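Local coordinates for protein succinate dehydrogenase subunit A (Mycolicibacterium smegmatis MC2 51, PDB 6LUM) that probably oxidises succinate to fumarate on its bound flavin-adenine dinucleotide, as the flavoprotein subunit of succinate dehydrogenase, at residues Y210-N215 and S461-A466; Q477-I482 and L517-V522. All coordinates share one frame; numbering follows the deposited sequence.

Interaction 1: residues Y210-N215 and S461-A466; sequences YKTTSN and SMDNNA. With FAD (flavin-adenine dinucleotide), chain Y.
Y210 reaches from a loop of the FAD-binding region to the C-terminal end of helix 451-465, and its side chain, from CB to OH, lies against the last turn and A466 just beyond it. Y210 CB lies 3.9 Å from D463 OD1. Further out, CD1 comes close to the backbone N and CA of D463, while CE1 and CZ lie near A466 O, with M462 O farther from CE1. With CG anti to the carbonyl carbon (chi1 -75°), the ring is carried along the last turn until its hydroxyl meets the backbone just past the helix. There Y210 OH donates a hydrogen bond to A466 O at 2.7 Å. The bond runs almost straight out from the carbonyl, with a C=O...OH angle of 169°, and A466 O sits at the ring edge, near the ring plane. The bent chain of M462 brings its methyl CE to 4.0 Å from Y210 CZ, an apolar contact beside the polar one. Elsewhere on the ring, F242 and H240 pack edge-to-face.

A second bond is donated from the same loop, this time by its backbone, to a helix side chain: T212 N to D463 OD1 at 3.1 Å, reaching the oxygen from above the carboxylate plane. CB of D463 also touches K211 CB, while K211 NZ turns to Q460 for its hydrogen bond. Beyond T213 the same loop enters the flavin pocket, where S214 OG lies 3.6 Å from C8M of FAD.

Two directional bonds, to a main-chain carbonyl and a carboxylate, thus tie the polypeptide just before S214 and N215 to the end of helix 451-465.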
loop_
_atom_site.group_PDB
_atom_site.type_symbol
_atom_site.label_atom_id
_atom_site.label_comp_id
_atom_site.label_asym_id
_atom_site.label_seq_id
_atom_site.Cartn_x
_atom_site.Cartn_y
_atom_site.Cartn_z
ATOM N N TYR D 210 22.382 9.331 46.994
ATOM C CA TYR D 210 21.736 9.729 48.228
ATOM C C TYR D 210 20.864 8.585 48.701
ATOM O O TYR D 210 20.177 7.951 47.900
ATOM C CB TYR D 210 20.889 10.972 48.022
ATOM C CG TYR D 210 21.686 12.234 47.896
ATOM C CD1 TYR D 210 22.229 12.833 49.002
ATOM C CD2 TYR D 210 21.890 12.823 46.673
ATOM C CE1 TYR D 210 22.946 13.966 48.896
ATOM C CE2 TYR D 210 22.618 13.956 46.561
ATOM C CZ TYR D 210 23.142 14.525 47.677
ATOM O OH TYR D 210 23.871 15.673 47.586
ATOM N N LYS D 211 20.897 8.310 50.002
ATOM C CA LYS D 211 20.099 7.212 50.526
ATOM C C LYS D 211 18.624 7.460 50.289
ATOM O O LYS D 211 17.929 6.627 49.698
ATOM C CB LYS D 211 20.372 7.022 52.011
ATOM C CG LYS D 211 19.892 5.693 52.542
ATOM C CD LYS D 211 20.223 5.544 54.002
ATOM C CE LYS D 211 19.903 6.819 54.745
ATOM N NZ LYS D 211 20.422 6.797 56.133
ATOM N N THR D 212 18.131 8.608 50.731
ATOM C CA THR D 212 16.734 8.980 50.564
ATOM C C THR D 212 16.618 9.826 49.306
ATOM O O THR D 212 16.989 11.000 49.304
ATOM C CB THR D 212 16.244 9.741 51.787
ATOM O OG1 THR D 212 16.565 8.996 52.964
ATOM C CG2 THR D 212 14.748 9.899 51.733
ATOM N N THR D 213 16.116 9.223 48.237
ATOM C CA THR D 213 15.990 9.873 46.946
ATOM C C THR D 213 14.711 9.413 46.276
ATOM O O THR D 213 14.127 8.397 46.643
ATOM C CB THR D 213 17.175 9.565 46.040
ATOM O OG1 THR D 213 17.000 10.232 44.791
ATOM C CG2 THR D 213 17.266 8.103 45.787
ATOM N N SER D 214 14.280 10.166 45.279
ATOM C CA SER D 214 13.077 9.824 44.547
ATOM C C SER D 214 13.356 9.239 43.176
ATOM O O SER D 214 12.414 8.821 42.504
ATOM C CB SER D 214 12.190 11.051 44.393
ATOM O OG SER D 214 12.543 11.767 43.236
ATOM N N ASN D 215 14.613 9.187 42.746
ATOM C CA ASN D 215 14.916 8.745 41.399
ATOM C C ASN D 215 14.834 7.231 41.291
ATOM O O ASN D 215 14.739 6.509 42.280
ATOM C CB ASN D 215 16.298 9.219 40.976
ATOM C CG ASN D 215 16.490 10.678 41.195
ATOM O OD1 ASN D 215 16.235 11.490 40.317
ATOM N ND2 ASN D 215 16.944 11.032 42.374
ATOM N N SER D 461 26.666 8.236 53.859
ATOM C CA SER D 461 27.552 9.360 54.131
ATOM C C SER D 461 27.088 10.619 53.418
ATOM O O SER D 461 27.088 11.708 54.002
ATOM C CB SER D 461 28.973 9.001 53.714
ATOM O OG SER D 461 29.787 10.146 53.627
ATOM N N MET D 462 26.688 10.491 52.155
ATOM C CA MET D 462 26.223 11.654 51.413
ATOM C C MET D 462 24.954 12.218 52.023
ATOM O O MET D 462 24.870 13.419 52.271
ATOM C CB MET D 462 25.998 11.296 49.950
ATOM C CG MET D 462 27.267 11.216 49.139
ATOM S SD MET D 462 27.947 12.826 48.741
ATOM C CE MET D 462 26.905 13.296 47.374
ATOM N N ASP D 463 23.963 11.372 52.302
ATOM C CA ASP D 463 22.728 11.895 52.864
ATOM C C ASP D 463 22.906 12.395 54.289
ATOM O O ASP D 463 22.063 13.146 54.778
ATOM C CB ASP D 463 21.641 10.830 52.804
ATOM C CG ASP D 463 20.261 11.422 52.691
ATOM O OD1 ASP D 463 19.606 11.210 51.651
ATOM O OD2 ASP D 463 19.818 12.096 53.639
ATOM N N ASN D 464 23.979 12.009 54.968
ATOM C CA ASN D 464 24.266 12.616 56.260
ATOM C C ASN D 464 24.882 13.998 56.097
ATOM O O ASN D 464 24.437 14.960 56.729
ATOM C CB ASN D 464 25.199 11.719 57.069
ATOM C CG ASN D 464 24.471 10.906 58.105
ATOM O OD1 ASN D 464 23.344 11.221 58.477
ATOM N ND2 ASN D 464 25.115 9.854 58.588
ATOM N N ASN D 465 25.907 14.117 55.248
ATOM C CA ASN D 465 26.736 15.317 55.189
ATOM C C ASN D 465 26.365 16.259 54.048
ATOM O O ASN D 465 26.044 17.424 54.289
ATOM C CB ASN D 465 28.203 14.911 55.082
ATOM C CG ASN D 465 28.636 14.041 56.222
ATOM O OD1 ASN D 465 29.478 13.165 56.065
ATOM N ND2 ASN D 465 28.055 14.269 57.386
ATOM N N ALA D 466 26.408 15.786 52.810
ATOM C CA ALA D 466 26.153 16.644 51.654
ATOM C C ALA D 466 24.669 16.642 51.291
ATOM O O ALA D 466 24.270 16.335 50.173
ATOM C CB ALA D 466 27.010 16.206 50.476
HETATM P PA FAD Y . 15.291 10.094 31.811
HETATM O O1A FAD Y . 13.843 10.057 31.387
HETATM O O2A FAD Y . 15.651 10.452 33.233
HETATM O O5B FAD Y . 15.951 8.665 31.471
HETATM C C5B FAD Y . 17.233 8.586 30.850
HETATM C C4B FAD Y . 17.177 7.595 29.696
HETATM O O4B FAD Y . 18.476 7.452 29.115
HETATM C C3B FAD Y . 16.724 6.222 30.170
HETATM O O3B FAD Y . 15.455 5.903 29.583
HETATM C C2B FAD Y . 17.822 5.249 29.764
HETATM O O2B FAD Y . 17.355 4.216 28.887
HETATM C C1B FAD Y . 18.882 6.081 29.055
HETATM N N9A FAD Y . 20.191 5.910 29.734
HETATM C C8A FAD Y . 20.537 6.439 30.923
HETATM N N7A FAD Y . 21.805 6.093 31.262
HETATM C C5A FAD Y . 22.293 5.322 30.272
HETATM C C6A FAD Y . 23.568 4.619 29.994
HETATM N N6A FAD Y . 24.604 4.675 30.864
HETATM N N1A FAD Y . 23.662 3.923 28.839
HETATM C C2A FAD Y . 22.641 3.860 27.965
HETATM N N3A FAD Y . 21.457 4.471 28.153
HETATM C C4A FAD Y . 21.224 5.205 29.268
HETATM N N1 FAD Y . 9.687 17.012 36.036
HETATM C C2 FAD Y . 8.637 17.826 35.756
HETATM O O2 FAD Y . 8.811 18.776 34.961
HETATM N N3 FAD Y . 7.419 17.655 36.299
HETATM C C4 FAD Y . 7.153 16.662 37.158
HETATM O O4 FAD Y . 6.010 16.529 37.647
HETATM C C4X FAD Y . 8.245 15.727 37.517
HETATM N N5 FAD Y . 8.059 14.701 38.376
HETATM C C5X FAD Y . 9.077 13.864 38.685
HETATM C C6 FAD Y . 8.862 12.814 39.571
HETATM C C7 FAD Y . 9.902 11.949 39.892
HETATM C C7M FAD Y . 9.666 10.814 40.854
HETATM C C8 FAD Y . 11.247 12.144 39.289
HETATM C C8M FAD Y . 12.371 11.205 39.640
HETATM C C9 FAD Y . 11.467 13.191 38.403
HETATM C C9A FAD Y . 10.427 14.056 38.081
HETATM N N10 FAD Y . 10.642 15.120 37.182
HETATM C C10 FAD Y . 9.562 15.972 36.885
HETATM C "C1'" FAD Y . 11.957 15.335 36.575
HETATM C "C2'" FAD Y . 11.860 15.134 35.067
HETATM O "O2'" FAD Y . 11.086 13.961 34.790
HETATM C "C3'" FAD Y . 13.243 14.988 34.444
HETATM O "O3'" FAD Y . 13.818 16.285 34.248
HETATM C "C4'" FAD Y . 13.166 14.258 33.108
HETATM O "O4'" FAD Y . 12.299 13.126 33.235
HETATM C "C5'" FAD Y . 14.546 13.795 32.656
HETATM O "O5'" FAD Y . 14.406 12.757 31.688
HETATM P P FAD Y . 15.504 12.566 30.525
HETATM O O1P FAD Y . 14.785 12.531 29.198
HETATM O O2P FAD Y . 16.614 13.564 30.756
HETATM O O3P FAD Y . 16.080 11.093 30.825
#

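Interaction 2: residues Q477-I482 and L517-V522; sequences QALTDI and LAEVTV
I482 and L479 of helix 472-488 pack against A518, E519 and V522 of helix 503-527 in an antiparallel helix pair of the C-terminal region. The segment axes approach to 10.1 Å, with 159° between their directions. I482 points at the partner helix; its CG1 branch, anti to the carbonyl carbon (chi1 -68°), carries CD1 to 3.6 Å from A518 CB. The same methyl, I482 CD1, lies 4.0 Å from V522 CG2, so it reaches two residues one helical turn apart.

L479 starts out to the side of the interface, but the end of its chain turns inward. Its side chain and that of V522 run antiparallel alongside each other, L479 CG 3.6 Å from V522 CG1. E519 contributes its aliphatic stem, which lies at about a right angle to the L479 side chain, and its carboxylate forms a salt bridge with K486, farther along helix 472-488. The two methyls of V522 are divided between the neighbours: CG1 faces L479, whereas CG2 faces I482 and, at longer range, A478. At the other branch of the leucine, L479 CD2 rests 3.9 Å from E519 CG.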
loop_
_atom_site.group_PDB
_atom_site.type_symbol
_atom_site.label_atom_id
_atom_site.label_comp_id
_atom_site.label_asym_id
_atom_site.label_seq_id
_atom_site.Cartn_x
_atom_site.Cartn_y
_atom_site.Cartn_z
ATOM N N GLN D 477 34.381 15.869 56.081
ATOM C CA GLN D 477 34.125 14.498 56.500
ATOM C C GLN D 477 33.674 13.645 55.324
ATOM O O GLN D 477 34.146 12.517 55.141
ATOM C CB GLN D 477 33.075 14.482 57.605
ATOM C CG GLN D 477 32.699 13.101 58.074
ATOM C CD GLN D 477 33.775 12.474 58.921
ATOM O OE1 GLN D 477 34.661 13.160 59.425
ATOM N NE2 GLN D 477 33.707 11.163 59.087
ATOM N N ALA D 478 32.757 14.169 54.513
ATOM C CA ALA D 478 32.299 13.419 53.353
ATOM C C ALA D 478 33.416 13.215 52.342
ATOM O O ALA D 478 33.451 12.186 51.666
ATOM C CB ALA D 478 31.112 14.119 52.703
ATOM N N LEU D 479 34.342 14.166 52.229
ATOM C CA LEU D 479 35.478 13.970 51.329
ATOM C C LEU D 479 36.360 12.819 51.791
ATOM O O LEU D 479 36.773 11.976 50.983
ATOM C CB LEU D 479 36.298 15.247 51.215
ATOM C CG LEU D 479 36.073 16.040 49.936
ATOM C CD1 LEU D 479 36.971 17.252 49.921
ATOM C CD2 LEU D 479 36.328 15.164 48.735
ATOM N N THR D 480 36.678 12.773 53.086
ATOM C CA THR D 480 37.478 11.654 53.581
ATOM C C THR D 480 36.738 10.334 53.404
ATOM O O THR D 480 37.341 9.318 53.034
ATOM C CB THR D 480 37.849 11.849 55.046
ATOM O OG1 THR D 480 36.713 11.564 55.864
ATOM C CG2 THR D 480 38.312 13.265 55.295
ATOM N N ASP D 481 35.428 10.332 53.659
ATOM C CA ASP D 481 34.639 9.120 53.463
ATOM C C ASP D 481 34.709 8.647 52.020
ATOM O O ASP D 481 34.895 7.455 51.755
ATOM C CB ASP D 481 33.188 9.364 53.868
ATOM C CG ASP D 481 33.008 9.449 55.363
ATOM O OD1 ASP D 481 34.025 9.455 56.085
ATOM O OD2 ASP D 481 31.847 9.513 55.820
ATOM N N ILE D 482 34.555 9.567 51.069
ATOM C CA ILE D 482 34.547 9.172 49.668
ATOM C C ILE D 482 35.921 8.704 49.228
ATOM O O ILE D 482 36.034 7.800 48.401
ATOM C CB ILE D 482 34.033 10.323 48.794
ATOM C CG1 ILE D 482 32.562 10.563 49.078
ATOM C CG2 ILE D 482 34.183 9.996 47.342
ATOM C CD1 ILE D 482 31.969 11.606 48.220
ATOM N N LEU D 517 30.881 11.053 40.631
ATOM C CA LEU D 517 29.947 12.166 40.737
ATOM C C LEU D 517 29.803 12.644 42.170
ATOM O O LEU D 517 29.617 13.841 42.407
ATOM C CB LEU D 517 28.594 11.766 40.174
ATOM C CG LEU D 517 28.657 11.328 38.721
ATOM C CD1 LEU D 517 27.285 10.991 38.217
ATOM C CD2 LEU D 517 29.275 12.418 37.893
ATOM N N ALA D 518 29.898 11.739 43.140
ATOM C CA ALA D 518 29.837 12.168 44.525
ATOM C C ALA D 518 30.994 13.091 44.862
ATOM O O ALA D 518 30.804 14.121 45.520
ATOM C CB ALA D 518 29.831 10.954 45.440
ATOM N N GLU D 519 32.203 12.750 44.420
ATOM C CA GLU D 519 33.320 13.634 44.738
ATOM C C GLU D 519 33.196 14.969 44.022
ATOM O O GLU D 519 33.549 16.008 44.588
ATOM C CB GLU D 519 34.653 12.986 44.400
ATOM C CG GLU D 519 35.775 13.535 45.253
ATOM C CD GLU D 519 37.149 13.136 44.758
ATOM O OE1 GLU D 519 38.067 13.981 44.800
ATOM O OE2 GLU D 519 37.317 11.976 44.330
ATOM N N VAL D 520 32.704 14.967 42.780
ATOM C CA VAL D 520 32.485 16.233 42.074
ATOM C C VAL D 520 31.532 17.122 42.856
ATOM O O VAL D 520 31.792 18.314 43.066
ATOM C CB VAL D 520 31.950 15.983 40.659
ATOM C CG1 VAL D 520 31.731 17.285 39.965
ATOM C CG2 VAL D 520 32.902 15.152 39.898
ATOM N N THR D 521 30.401 16.558 43.280
ATOM C CA THR D 521 29.424 17.325 44.040
ATOM C C THR D 521 30.036 17.886 45.310
ATOM O O THR D 521 29.831 19.056 45.644
ATOM C CB THR D 521 28.221 16.455 44.377
ATOM O OG1 THR D 521 27.543 16.095 43.173
ATOM C CG2 THR D 521 27.274 17.201 45.269
ATOM N N VAL D 522 30.800 17.070 46.032
ATOM C CA VAL D 522 31.311 17.526 47.320
ATOM C C VAL D 522 32.347 18.627 47.141
ATOM O O VAL D 522 32.352 19.605 47.892
ATOM C CB VAL D 522 31.871 16.347 48.128
ATOM C CG1 VAL D 522 32.584 16.857 49.344
ATOM C CG2 VAL D 522 30.752 15.428 48.536
#

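In the fold
Interactions 1 and 2 lie next to each other, their centres about 12 Å apart, and helix 451-465, which carries one side of interaction 1, also borders interaction 2. Helix 451-465 is followed in the chain by helix 472-488, and a probable hydrogen bond joins S461 OG to D481 OD2 (3.1 Å). M462, which touches the Y210 ring in interaction 1, also packs its SD 3.8 Å from V522 CG2, linking it to helix 503-527 of interaction 2. The flavin belongs to the other end of interaction 1: 210-215 runs from helix 451-465 to S214 and N215 of the FAD pocket, whereas interaction 2 is purely interhelical and holds no pocket residue.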